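PDB 2FSJ: archaeal actin homolog from Thermoplasma acidophilum, which binds ATP and polymerizes, when nucleoside triphosphate is present, into helical filaments that gather in bundles, as an archaeal relative of actin. Local coordinates for residues 43-48 and 104-109; 64-69 and 75-80; 169-174 and 194-199; 176-181 and 334-339. All blocks are in the same frame, centred on the assembly; numbering follows the deposited sequence.

How the interactions relate
All four contacts are largely buried, but they sit at different depths. Interaction 3 lies about 8 Å from the centre of the chain and interaction 2 about 20 Å, measured between centres. Interactions 1 and 2 touch and serve the same sheet: its neighbouring strands 42-52 and 74-77 carry one segment each, and helix 101-111 packs beside them. Interactions 3 and 4 also touch and share helix 173-182, near the junction of the two halves of the molecule. The chemistry changes with the place: apolar strand-to-helix packing in 1, backbone hydrogen bonds and a bridging water in 2, one weak amide-carboxylate bond in 3, and a close apolar helix-to-helix contact in 4.

Interaction 1 of 4, residues 43-48 and 104-109; sequences IIFPSR and IAAALW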
loop_
_atom_site.group_PDB
_atom_site.type_symbol
_atom_site.label_atom_id
_atom_site.label_comp_id
_atom_site.label_asym_id
_atom_site.label_seq_id
_atom_site.Cartn_x
_atom_site.Cartn_y
_atom_site.Cartn_z
ATOM N N ILE A 43 -7.042 7.458 7.469
ATOM C CA ILE A 43 -7.729 6.184 7.651
ATOM C C ILE A 43 -6.860 5.080 7.018
ATOM O O ILE A 43 -6.282 5.264 5.932
ATOM C CB ILE A 43 -9.108 6.245 6.943
ATOM C CG1 ILE A 43 -10.040 7.288 7.592
ATOM C CG2 ILE A 43 -9.810 4.895 6.905
ATOM C CD1 ILE A 43 -10.610 8.211 6.580
ATOM N N ILE A 44 -6.769 3.948 7.674
ATOM C CA ILE A 44 -6.172 2.773 7.082
ATOM C C ILE A 44 -6.958 1.536 7.489
ATOM O O ILE A 44 -7.281 1.383 8.643
ATOM C CB ILE A 44 -4.659 2.640 7.461
ATOM C CG1 ILE A 44 -4.028 1.456 6.768
ATOM C CG2 ILE A 44 -4.448 2.540 9.050
ATOM C CD1 ILE A 44 -2.501 1.390 6.926
ATOM N N PHE A 45 -7.207 0.633 6.552
ATOM C CA PHE A 45 -7.847 -0.619 6.877
ATOM C C PHE A 45 -7.384 -1.672 5.895
ATOM O O PHE A 45 -6.997 -1.340 4.787
ATOM C CB PHE A 45 -9.400 -0.514 6.871
ATOM C CG PHE A 45 -9.994 0.029 5.548
ATOM C CD1 PHE A 45 -10.218 -0.767 4.485
ATOM C CD2 PHE A 45 -10.359 1.356 5.467
ATOM C CE1 PHE A 45 -10.784 -0.282 3.324
ATOM C CE2 PHE A 45 -10.863 1.879 4.302
ATOM C CZ PHE A 45 -11.077 1.054 3.224
ATOM N N PRO A 46 -7.419 -2.948 6.288
ATOM C CA PRO A 46 -7.006 -4.029 5.401
ATOM C C PRO A 46 -7.749 -4.070 4.066
ATOM O O PRO A 46 -8.978 -3.881 4.043
ATOM C CB PRO A 46 -7.259 -5.323 6.240
ATOM C CG PRO A 46 -7.287 -4.866 7.680
ATOM C CD PRO A 46 -7.824 -3.442 7.615
ATOM N N SER A 47 -7.013 -4.307 2.978
ATOM C CA SER A 47 -7.576 -4.413 1.625
ATOM C C SER A 47 -8.257 -5.765 1.410
ATOM O O SER A 47 -7.830 -6.567 0.616
ATOM C CB SER A 47 -6.498 -4.200 0.537
ATOM O OG SER A 47 -6.078 -2.874 0.562
ATOM N N ARG A 48 -9.362 -5.967 2.105
ATOM C CA ARG A 48 -10.103 -7.228 2.142
ATOM C C ARG A 48 -11.582 -6.932 2.158
ATOM O O ARG A 48 -12.003 -6.028 2.866
ATOM C CB ARG A 48 -9.827 -7.951 3.453
ATOM C CG ARG A 48 -8.408 -8.152 3.764
ATOM C CD ARG A 48 -8.175 -9.004 5.034
ATOM N NE ARG A 48 -6.748 -9.299 5.142
ATOM C CZ ARG A 48 -6.207 -10.159 5.998
ATOM N NH1 ARG A 48 -6.956 -10.847 6.859
ATOM N NH2 ARG A 48 -4.886 -10.319 5.991
ATOM N N ILE A 104 -12.617 1.139 -2.613
ATOM C CA ILE A 104 -12.777 2.560 -2.914
ATOM C C ILE A 104 -14.070 3.089 -2.293
ATOM O O ILE A 104 -14.084 4.142 -1.605
ATOM C CB ILE A 104 -12.746 2.786 -4.441
ATOM C CG1 ILE A 104 -11.344 2.509 -4.986
ATOM C CG2 ILE A 104 -13.100 4.222 -4.745
ATOM C CD1 ILE A 104 -11.267 2.125 -6.458
ATOM N N ALA A 105 -15.139 2.313 -2.438
ATOM C CA ALA A 105 -16.423 2.705 -1.818
ATOM C C ALA A 105 -16.276 2.784 -0.301
ATOM O O ALA A 105 -16.769 3.704 0.303
ATOM C CB ALA A 105 -17.470 1.734 -2.181
ATOM N N ALA A 106 -15.627 1.791 0.284
ATOM C CA ALA A 106 -15.420 1.745 1.718
ATOM C C ALA A 106 -14.555 2.917 2.194
ATOM O O ALA A 106 -14.841 3.523 3.229
ATOM C CB ALA A 106 -14.839 0.438 2.122
ATOM N N ALA A 107 -13.520 3.246 1.430
ATOM C CA ALA A 107 -12.673 4.414 1.725
ATOM C C ALA A 107 -13.457 5.707 1.812
ATOM O O ALA A 107 -13.277 6.486 2.749
ATOM C CB ALA A 107 -11.557 4.576 0.685
ATOM N N LEU A 108 -14.306 5.931 0.822
ATOM C CA LEU A 108 -15.156 7.135 0.805
ATOM C C LEU A 108 -16.166 7.140 1.957
ATOM O O LEU A 108 -16.323 8.151 2.629
ATOM C CB LEU A 108 -15.814 7.293 -0.555
ATOM C CG LEU A 108 -14.855 7.307 -1.745
ATOM C CD1 LEU A 108 -15.610 7.458 -3.076
ATOM C CD2 LEU A 108 -13.884 8.449 -1.588
ATOM N N TRP A 109 -16.790 5.998 2.224
ATOM C CA TRP A 109 -17.642 5.827 3.393
ATOM C C TRP A 109 -16.913 6.130 4.728
ATOM O O TRP A 109 -17.410 6.889 5.585
ATOM C CB TRP A 109 -18.202 4.410 3.427
ATOM C CG TRP A 109 -19.281 4.287 4.455
ATOM C CD1 TRP A 109 -19.135 3.921 5.759
ATOM C CD2 TRP A 109 -20.675 4.608 4.277
ATOM N NE1 TRP A 109 -20.344 4.002 6.417
ATOM C CE2 TRP A 109 -21.314 4.398 5.528
ATOM C CE3 TRP A 109 -21.458 5.006 3.181
ATOM C CZ2 TRP A 109 -22.676 4.595 5.712
ATOM C CZ3 TRP A 109 -22.840 5.193 3.373
ATOM C CH2 TRP A 109 -23.420 4.994 4.619
#
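The Phe45 ring meets helix 101-111 with its outer end. Near the ring plane, at the edge, CZ lies 3.7 Å from Ala107 N, while Ala106 CB comes in obliquely, 4.0 Å from Phe45 CZ. CE2 of Phe45 adds a touch to the backbone, 4.0 Å from Ala107 CA, and Ala107 CB stands a little farther off, 4.4 Å from Phe45 CZ. The ring also makes an edge-to-face contact with Tyr77 and packs on Thr33. No hydrogen bond joins the two segments, and the ring carries the contact from the 43-48 side. Chi1 of 55° holds CG between the backbone N and the carbonyl carbon, and from there CZ and CE2 meet the helix. The contact is that of a helix packed on a sheet in the N-terminal, actin-like half of the molecule, where strand 42-52 runs antiparallel to strand 32-36 and the backbones of Phe45 and Thr33 are hydrogen-bonded. With an alanine in place of Phe45, the methyl of Ala106 and the backbone at Ala107 would probably lose the ring packed against them, and a gap would be likely to open between strand and helix next to Tyr77. The helix answers the ring with small residues, so its backbone approaches the aromatic edge closely. Where the strand is interrupted, Ser47 is the centre of an inverse gamma turn, and its OG is hydrogen-bonded to Gly29 O and to OG1 of Thr33, a residue of the ATP site.

Interaction 2 of 4, residues 64-69 and 75-80; sequences PVLSTD and FIYGKY
Leu66 and Phe75 exchange both of their backbone bonds, forming an antiparallel hydrogen-bonded pair. Leu66 N donates to Phe75 O at 3.0 Å. In return Phe75 N donates a hydrogen bond to Leu66 O at 2.8 Å. The next link is made by water: it donates to Pro64 O at 2.8 Å and accepts from Tyr77 N at 3.0 Å, joining two backbone groups that do not meet directly. Its oxygen also lies above the Tyr77 ring, toward the rim. Side chains close over these bonds. Leu66 CB sits over one face of the Phe75 ring, 4.1 Å from the ring centroid, in a CH-pi contact, and Leu66 CD1 reaches Tyr77 CE2 at 3.6 Å. The side chains of Pro64 and Tyr77 cross at about a right angle, with Pro64 CG 3.4 Å from Tyr77 OH; that hydroxyl has its hydrogen bond with Glu110 OE2. Val65 CG2 packs on Ile76 CG1. Within the loop, Ser67 OG accepts from Asp69 N at 3.1 Å, an ST turn, and is further bonded to Gly71 N and Thr73 O, while Asp69 OD1 holds Thr73 N. The turn is therefore tied by its own polar groups. On its other side strand 74-77 pairs with strand 42-52, Ile76 being bonded to Ala50. A single antiparallel bridge closed by a polar turn thus borders the outermost strand of the large sheet in the actin-like N-terminal half.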
loop_
_atom_site.group_PDB
_atom_site.type_symbol
_atom_site.label_atom_id
_atom_site.label_comp_id
_atom_site.label_asym_id
_atom_site.label_seq_id
_atom_site.Cartn_x
_atom_site.Cartn_y
_atom_site.Cartn_z
ATOM N N PRO A 64 -19.962 -2.368 9.793
ATOM C CA PRO A 64 -20.797 -1.787 8.735
ATOM C C PRO A 64 -20.956 -2.764 7.579
ATOM O O PRO A 64 -20.034 -3.512 7.259
ATOM C CB PRO A 64 -20.011 -0.572 8.281
ATOM C CG PRO A 64 -18.619 -0.850 8.644
ATOM C CD PRO A 64 -18.617 -1.779 9.815
ATOM N N VAL A 65 -22.130 -2.748 6.986
ATOM C CA VAL A 65 -22.388 -3.471 5.752
ATOM C C VAL A 65 -22.674 -2.423 4.681
ATOM O O VAL A 65 -23.492 -1.547 4.906
ATOM C CB VAL A 65 -23.595 -4.418 5.885
ATOM C CG1 VAL A 65 -23.841 -5.142 4.578
ATOM C CG2 VAL A 65 -23.353 -5.444 7.037
ATOM N N LEU A 66 -21.982 -2.501 3.550
ATOM C CA LEU A 66 -22.140 -1.546 2.479
ATOM C C LEU A 66 -22.608 -2.198 1.176
ATOM O O LEU A 66 -22.485 -3.399 0.998
ATOM C CB LEU A 66 -20.835 -0.762 2.186
ATOM C CG LEU A 66 -20.176 0.027 3.315
ATOM C CD1 LEU A 66 -18.929 0.787 2.785
ATOM C CD2 LEU A 66 -21.120 0.984 4.084
ATOM N N SER A 67 -23.146 -1.345 0.286
ATOM C CA SER A 67 -23.516 -1.708 -1.081
ATOM C C SER A 67 -23.284 -0.535 -1.996
ATOM O O SER A 67 -23.423 0.629 -1.576
ATOM C CB SER A 67 -25.004 -2.073 -1.157
ATOM O OG SER A 67 -25.362 -2.475 -2.458
ATOM N N THR A 68 -22.877 -0.809 -3.237
ATOM C CA THR A 68 -22.816 0.250 -4.247
ATOM C C THR A 68 -23.950 0.138 -5.252
ATOM O O THR A 68 -24.011 0.926 -6.149
ATOM C CB THR A 68 -21.490 0.216 -5.036
ATOM O OG1 THR A 68 -21.340 -1.048 -5.736
ATOM C CG2 THR A 68 -20.311 0.302 -4.077
ATOM N N ASP A 69 -24.835 -0.850 -5.091
ATOM C CA ASP A 69 -25.928 -1.072 -6.057
ATOM C C ASP A 69 -27.287 -1.201 -5.371
ATOM O O ASP A 69 -28.125 -1.995 -5.776
ATOM C CB ASP A 69 -25.664 -2.280 -6.943
ATOM C CG ASP A 69 -25.395 -3.556 -6.162
ATOM O OD1 ASP A 69 -25.692 -3.631 -4.957
ATOM O OD2 ASP A 69 -24.892 -4.547 -6.722
ATOM N N PHE A 75 -21.455 -6.053 1.041
ATOM C CA PHE A 75 -20.183 -6.535 1.478
ATOM C C PHE A 75 -19.744 -5.954 2.836
ATOM O O PHE A 75 -20.145 -4.860 3.250
ATOM C CB PHE A 75 -19.122 -6.248 0.404
ATOM C CG PHE A 75 -18.866 -4.779 0.161
ATOM C CD1 PHE A 75 -17.852 -4.099 0.832
ATOM C CD2 PHE A 75 -19.631 -4.075 -0.770
ATOM C CE1 PHE A 75 -17.620 -2.744 0.574
ATOM C CE2 PHE A 75 -19.398 -2.710 -1.021
ATOM C CZ PHE A 75 -18.380 -2.063 -0.345
ATOM N N ILE A 76 -18.851 -6.704 3.475
ATOM C CA ILE A 76 -18.141 -6.282 4.665
ATOM C C ILE A 76 -16.638 -6.180 4.290
ATOM O O ILE A 76 -16.140 -6.924 3.477
ATOM C CB ILE A 76 -18.466 -7.294 5.790
ATOM C CG1 ILE A 76 -19.962 -7.159 6.167
ATOM C CG2 ILE A 76 -17.623 -7.108 7.043
ATOM C CD1 ILE A 76 -20.460 -8.355 6.992
ATOM N N TYR A 77 -15.930 -5.259 4.919
ATOM C CA TYR A 77 -14.574 -4.954 4.504
ATOM C C TYR A 77 -13.631 -4.767 5.708
ATOM O O TYR A 77 -14.065 -4.676 6.853
ATOM C CB TYR A 77 -14.576 -3.707 3.623
ATOM C CG TYR A 77 -15.065 -2.493 4.362
ATOM C CD1 TYR A 77 -14.169 -1.626 5.023
ATOM C CD2 TYR A 77 -16.417 -2.183 4.376
ATOM C CE1 TYR A 77 -14.649 -0.522 5.753
ATOM C CE2 TYR A 77 -16.904 -1.099 5.070
ATOM C CZ TYR A 77 -16.021 -0.277 5.772
ATOM O OH TYR A 77 -16.559 0.789 6.419
ATOM N N GLY A 78 -12.332 -4.704 5.415
ATOM C CA GLY A 78 -11.354 -4.388 6.420
ATOM C C GLY A 78 -11.114 -5.566 7.332
ATOM O O GLY A 78 -11.195 -6.729 6.911
ATOM N N LYS A 79 -10.878 -5.257 8.602
ATOM C CA LYS A 79 -10.533 -6.286 9.605
ATOM C C LYS A 79 -11.705 -7.281 9.859
ATOM O O LYS A 79 -11.483 -8.424 10.235
ATOM C CB LYS A 79 -10.045 -5.633 10.897
ATOM C CG LYS A 79 -11.052 -4.736 11.630
ATOM C CD LYS A 79 -10.437 -4.072 12.865
ATOM C CE LYS A 79 -11.478 -3.279 13.649
ATOM N NZ LYS A 79 -10.851 -2.676 14.907
ATOM N N TYR A 80 -12.934 -6.872 9.556
ATOM C CA TYR A 80 -14.115 -7.767 9.693
ATOM C C TYR A 80 -14.382 -8.746 8.584
ATOM O O TYR A 80 -15.177 -9.675 8.780
ATOM C CB TYR A 80 -15.375 -6.939 9.890
ATOM C CG TYR A 80 -15.251 -6.094 11.090
ATOM C CD1 TYR A 80 -15.080 -6.664 12.335
ATOM C CD2 TYR A 80 -15.222 -4.716 10.987
ATOM C CE1 TYR A 80 -14.917 -5.868 13.460
ATOM C CE2 TYR A 80 -15.071 -3.931 12.097
ATOM C CZ TYR A 80 -14.908 -4.526 13.331
ATOM O OH TYR A 80 -14.752 -3.747 14.445
HETATM O O HOH W 1 -17.308 -3.894 7.167
#

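Interaction 3 of 4, residues 169-174 and 194-199; sequences RPQGVG and VIDVGS
Gln171 stretches its side chain across to the carboxylate of Asp196, crossing it at about a right angle. NE2 of Gln171 donates to Asp196 OD2 at 3.1 Å, but the N-H...O angle of 125° makes this a weak bond, and the amide and carboxylate planes stand 52° apart. CG of Gln171 is anti to the backbone N (chi1 -175°) and the chain beyond it is extended, which carries the amide out to the acid. The same NE2 is hydrogen-bonded to Asp92 OD2, and Asp196 OD2 also bonds a glycerol, probably from the crystallisation liquor. An alanine at Gln171 would probably leave the carboxylates of Asp92 and Asp196 without the amide that stands between them. Beside this polar pair, Val194 CG2 rests 3.8 Å from Gly172 O, and Val194 CG1 lies 4.1 Å from Gly172 CA. Gly172, the N-cap of helix 173-182, has a positive phi; a CB there would crowd the carbonyl O of Gln171 and lie 3.9 Å from Val194 CB. Asp196 lies near the end of strand 191-197, just before the loop that holds the ATP-site residue Ser199, its side chain about 7 Å from the side chain of Lys34. The arrangement of loop and acid is consistent with the second phosphate loop of actin relatives. Around it, Gln171 packs on Asn334 and Tyr338 of helix 333-343 and is backbone-bonded to Thr128 of strand 120-128. Val194 and Asp196 lean on Val303 of strand 297-303, so the contact spans the two sheets.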
loop_
_atom_site.group_PDB
_atom_site.type_symbol
_atom_site.label_atom_id
_atom_site.label_comp_id
_atom_site.label_asym_id
_atom_site.label_seq_id
_atom_site.Cartn_x
_atom_site.Cartn_y
_atom_site.Cartn_z
ATOM N N ARG A 169 -0.035 9.865 -9.617
ATOM C CA ARG A 169 1.429 9.927 -9.670
ATOM C C ARG A 169 1.975 8.524 -9.524
ATOM O O ARG A 169 1.295 7.727 -8.900
ATOM C CB ARG A 169 1.955 10.753 -8.524
ATOM C CG ARG A 169 1.760 12.239 -8.682
ATOM C CD ARG A 169 2.510 12.860 -9.858
ATOM N NE ARG A 169 2.232 14.288 -9.912
ATOM C CZ ARG A 169 1.207 14.847 -10.556
ATOM N NH1 ARG A 169 0.330 14.117 -11.264
ATOM N NH2 ARG A 169 1.074 16.169 -10.517
ATOM N N PRO A 170 3.170 8.221 -10.058
ATOM C CA PRO A 170 3.780 6.898 -9.876
ATOM C C PRO A 170 4.006 6.578 -8.422
ATOM O O PRO A 170 4.394 7.458 -7.648
ATOM C CB PRO A 170 5.110 7.016 -10.642
ATOM C CG PRO A 170 4.818 7.999 -11.700
ATOM C CD PRO A 170 4.013 9.039 -10.936
ATOM N N GLN A 171 3.736 5.331 -8.020
ATOM C CA GLN A 171 4.046 4.893 -6.695
ATOM C C GLN A 171 5.567 5.131 -6.434
ATOM O O GLN A 171 6.413 4.907 -7.323
ATOM C CB GLN A 171 3.715 3.398 -6.561
ATOM C CG GLN A 171 3.893 2.839 -5.168
ATOM C CD GLN A 171 3.208 1.465 -5.017
ATOM O OE1 GLN A 171 2.058 1.298 -5.449
ATOM N NE2 GLN A 171 3.918 0.504 -4.461
ATOM N N GLY A 172 5.880 5.639 -5.260
ATOM C CA GLY A 172 7.216 6.105 -4.955
ATOM C C GLY A 172 7.431 7.597 -5.174
ATOM O O GLY A 172 8.119 8.245 -4.401
ATOM N N VAL A 173 6.908 8.131 -6.253
ATOM C CA VAL A 173 6.970 9.572 -6.485
ATOM C C VAL A 173 6.113 10.294 -5.448
ATOM O O VAL A 173 6.514 11.350 -4.983
ATOM C CB VAL A 173 6.526 9.933 -7.928
ATOM C CG1 VAL A 173 6.260 11.432 -8.113
ATOM C CG2 VAL A 173 7.566 9.448 -8.907
ATOM N N GLY A 174 4.944 9.729 -5.112
ATOM C CA GLY A 174 4.112 10.267 -4.030
ATOM C C GLY A 174 4.910 10.432 -2.747
ATOM O O GLY A 174 4.970 11.520 -2.178
ATOM N N VAL A 194 13.581 4.949 -3.781
ATOM C CA VAL A 194 12.495 4.588 -2.881
ATOM C C VAL A 194 12.260 3.094 -3.003
ATOM O O VAL A 194 11.988 2.610 -4.100
ATOM C CB VAL A 194 11.169 5.332 -3.246
ATOM C CG1 VAL A 194 10.052 4.896 -2.306
ATOM C CG2 VAL A 194 11.389 6.898 -3.140
ATOM N N ILE A 195 12.408 2.376 -1.894
ATOM C CA ILE A 195 12.327 0.920 -1.848
ATOM C C ILE A 195 11.086 0.552 -1.017
ATOM O O ILE A 195 11.058 0.732 0.206
ATOM C CB ILE A 195 13.612 0.341 -1.242
ATOM C CG1 ILE A 195 14.843 0.771 -2.057
ATOM C CG2 ILE A 195 13.513 -1.196 -1.180
ATOM C CD1 ILE A 195 16.157 0.594 -1.317
ATOM N N ASP A 196 10.024 0.122 -1.690
ATOM C CA ASP A 196 8.720 -0.121 -1.045
ATOM C C ASP A 196 8.498 -1.622 -0.910
ATOM O O ASP A 196 8.184 -2.283 -1.879
ATOM C CB ASP A 196 7.675 0.493 -1.938
ATOM C CG ASP A 196 6.303 0.560 -1.316
ATOM O OD1 ASP A 196 6.033 -0.112 -0.296
ATOM O OD2 ASP A 196 5.422 1.287 -1.831
ATOM N N VAL A 197 8.700 -2.161 0.283
ATOM C CA VAL A 197 8.621 -3.589 0.497
ATOM C C VAL A 197 7.187 -3.887 0.923
ATOM O O VAL A 197 6.762 -3.515 2.031
ATOM C CB VAL A 197 9.587 -4.116 1.617
ATOM C CG1 VAL A 197 9.505 -5.626 1.661
ATOM C CG2 VAL A 197 11.018 -3.738 1.322
ATOM N N GLY A 198 6.435 -4.466 0.022
ATOM C CA GLY A 198 5.085 -4.903 0.341
ATOM C C GLY A 198 5.036 -6.406 0.625
ATOM O O GLY A 198 6.076 -7.063 0.766
ATOM N N SER A 199 3.813 -6.932 0.700
ATOM C CA SER A 199 3.599 -8.348 0.959
ATOM C C SER A 199 4.073 -9.235 -0.195
ATOM O O SER A 199 4.778 -10.224 0.002
ATOM C CB SER A 199 2.113 -8.602 1.263
ATOM O OG SER A 199 1.947 -9.888 1.856
#

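Interaction 4 of 4, residues 176-181 and 334-339; sequences ALYLLN and NALGYR
With chi1 of 172°, Tyr178 turns its ring away from its own backbone N, and Leu336, at chi1 -73°, sets CG anti to its carbonyl carbon; the two side chains then run side by side, pointing the same way. Leu336 CD1 comes down over one face of the tyrosine ring, 3.8 Å from its centroid and 18° off the normal, a CH-pi contact. The nearest ring atom is Tyr178 CZ, 3.6 Å from Leu336 CD1, and lower down Leu336 CB touches Tyr178 CD1, also at 3.6 Å. Where the two segments come nearest, Tyr178 CA and Gly337 CA are 4.6 Å apart, and Tyr178 CB lies 3.9 Å from Gly337 N. Glycine at 337 suits this close approach; a CB there would lie 3.7 Å from Tyr178 N, between the two segments. Helices 173-182 and 333-343 probably correspond to the pair that links the two domains in actin relatives. The hydroxyl of Tyr178 is hydrogen-bonded to Asp329 OD2, outside the pair. Leu336 also packs on Ile36 of strand 32-36. Between the segments themselves no hydrogen bond forms: a methyl on an aromatic face and the tyrosine CB against the backbone of a glycine make an apolar contact with little directional demand, and a polar bond between the same helices comes farther along, from Asn181 ND2 to Asp340 OD2.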
loop_
_atom_site.group_PDB
_atom_site.type_symbol
_atom_site.label_atom_id
_atom_site.label_comp_id
_atom_site.label_asym_id
_atom_site.label_seq_id
_atom_site.Cartn_x
_atom_site.Cartn_y
_atom_site.Cartn_z
ATOM N N ALA A 176 8.271 10.494 -2.296
ATOM C CA ALA A 176 9.374 11.449 -2.486
ATOM C C ALA A 176 8.881 12.932 -2.471
ATOM O O ALA A 176 9.529 13.830 -1.900
ATOM C CB ALA A 176 10.052 11.127 -3.745
ATOM N N LEU A 177 7.720 13.177 -3.050
ATOM C CA LEU A 177 7.170 14.536 -3.070
ATOM C C LEU A 177 6.746 14.955 -1.657
ATOM O O LEU A 177 7.005 16.075 -1.253
ATOM C CB LEU A 177 6.000 14.644 -4.023
ATOM C CG LEU A 177 6.254 14.448 -5.512
ATOM C CD1 LEU A 177 4.930 14.254 -6.274
ATOM C CD2 LEU A 177 7.062 15.610 -6.055
ATOM N N TYR A 178 6.167 14.026 -0.891
ATOM C CA TYR A 178 5.825 14.286 0.510
ATOM C C TYR A 178 7.065 14.591 1.348
ATOM O O TYR A 178 7.154 15.618 2.052
ATOM C CB TYR A 178 5.041 13.117 1.114
ATOM C CG TYR A 178 4.846 13.265 2.598
ATOM C CD1 TYR A 178 4.030 14.301 3.098
ATOM C CD2 TYR A 178 5.438 12.439 3.477
ATOM C CE1 TYR A 178 3.826 14.462 4.410
ATOM C CE2 TYR A 178 5.252 12.613 4.858
ATOM C CZ TYR A 178 4.421 13.615 5.299
ATOM O OH TYR A 178 4.194 13.834 6.648
ATOM N N LEU A 179 8.077 13.755 1.217
ATOM C CA LEU A 179 9.310 13.982 1.935
ATOM C C LEU A 179 10.015 15.291 1.567
ATOM O O LEU A 179 10.564 15.954 2.451
ATOM C CB LEU A 179 10.245 12.782 1.789
ATOM C CG LEU A 179 9.677 11.478 2.405
ATOM C CD1 LEU A 179 10.666 10.347 2.061
ATOM C CD2 LEU A 179 9.438 11.537 3.935
ATOM N N LEU A 180 9.938 15.680 0.307
ATOM C CA LEU A 180 10.477 16.936 -0.166
ATOM C C LEU A 180 9.692 18.089 0.472
ATOM O O LEU A 180 10.283 18.990 1.053
ATOM C CB LEU A 180 10.470 17.029 -1.686
ATOM C CG LEU A 180 10.858 18.394 -2.313
ATOM C CD1 LEU A 180 12.294 18.710 -2.021
ATOM C CD2 LEU A 180 10.590 18.416 -3.798
ATOM N N ASN A 181 8.375 18.011 0.414
ATOM C CA ASN A 181 7.515 19.031 0.996
ATOM C C ASN A 181 7.767 19.214 2.500
ATOM O O ASN A 181 7.725 20.365 2.989
ATOM C CB ASN A 181 6.041 18.717 0.698
ATOM C CG ASN A 181 5.680 18.944 -0.758
ATOM O OD1 ASN A 181 6.400 19.632 -1.489
ATOM N ND2 ASN A 181 4.560 18.349 -1.202
ATOM N N ASN A 334 3.099 7.621 0.442
ATOM C CA ASN A 334 2.594 7.789 -0.936
ATOM C C ASN A 334 1.277 8.524 -0.939
ATOM O O ASN A 334 1.084 9.457 -1.733
ATOM C CB ASN A 334 2.469 6.446 -1.678
ATOM C CG ASN A 334 3.807 5.954 -2.249
ATOM O OD1 ASN A 334 4.216 4.783 -2.056
ATOM N ND2 ASN A 334 4.452 6.812 -3.007
ATOM N N ALA A 335 0.356 8.084 -0.097
ATOM C CA ALA A 335 -0.992 8.707 -0.034
ATOM C C ALA A 335 -0.916 10.196 0.266
ATOM O O ALA A 335 -1.660 10.986 -0.314
ATOM C CB ALA A 335 -1.847 8.041 0.957
ATOM N N LEU A 336 -0.004 10.579 1.146
ATOM C CA LEU A 336 0.191 12.008 1.494
ATOM C C LEU A 336 0.698 12.799 0.279
ATOM O O LEU A 336 0.194 13.861 -0.019
ATOM C CB LEU A 336 1.182 12.114 2.648
ATOM C CG LEU A 336 0.608 11.686 3.992
ATOM C CD1 LEU A 336 1.725 11.296 4.945
ATOM C CD2 LEU A 336 -0.331 12.796 4.651
ATOM N N GLY A 337 1.648 12.222 -0.475
ATOM C CA GLY A 337 2.105 12.837 -1.722
ATOM C C GLY A 337 1.079 12.904 -2.817
ATOM O O GLY A 337 1.037 13.888 -3.561
ATOM N N TYR A 338 0.254 11.849 -2.958
ATOM C CA TYR A 338 -0.810 11.815 -3.939
ATOM C C TYR A 338 -1.820 12.943 -3.678
ATOM O O TYR A 338 -2.321 13.577 -4.608
ATOM C CB TYR A 338 -1.557 10.477 -3.899
ATOM C CG TYR A 338 -0.757 9.239 -4.243
ATOM C CD1 TYR A 338 0.392 9.298 -5.026
ATOM C CD2 TYR A 338 -1.208 7.985 -3.839
ATOM C CE1 TYR A 338 1.138 8.118 -5.331
ATOM C CE2 TYR A 338 -0.470 6.823 -4.123
ATOM C CZ TYR A 338 0.689 6.913 -4.898
ATOM O OH TYR A 338 1.365 5.734 -5.227
ATOM N N ARG A 339 -2.106 13.163 -2.406
ATOM C CA ARG A 339 -3.089 14.140 -2.029
ATOM C C ARG A 339 -2.508 15.507 -2.347
ATOM O O ARG A 339 -3.195 16.327 -2.946
ATOM C CB ARG A 339 -3.462 14.055 -0.543
ATOM C CG ARG A 339 -4.713 14.889 -0.257
ATOM C CD ARG A 339 -4.816 15.464 1.146
ATOM N NE ARG A 339 -5.975 16.366 1.267
ATOM C CZ ARG A 339 -5.960 17.698 1.121
ATOM N NH1 ARG A 339 -4.844 18.371 0.857
ATOM N NH2 ARG A 339 -7.093 18.366 1.257
#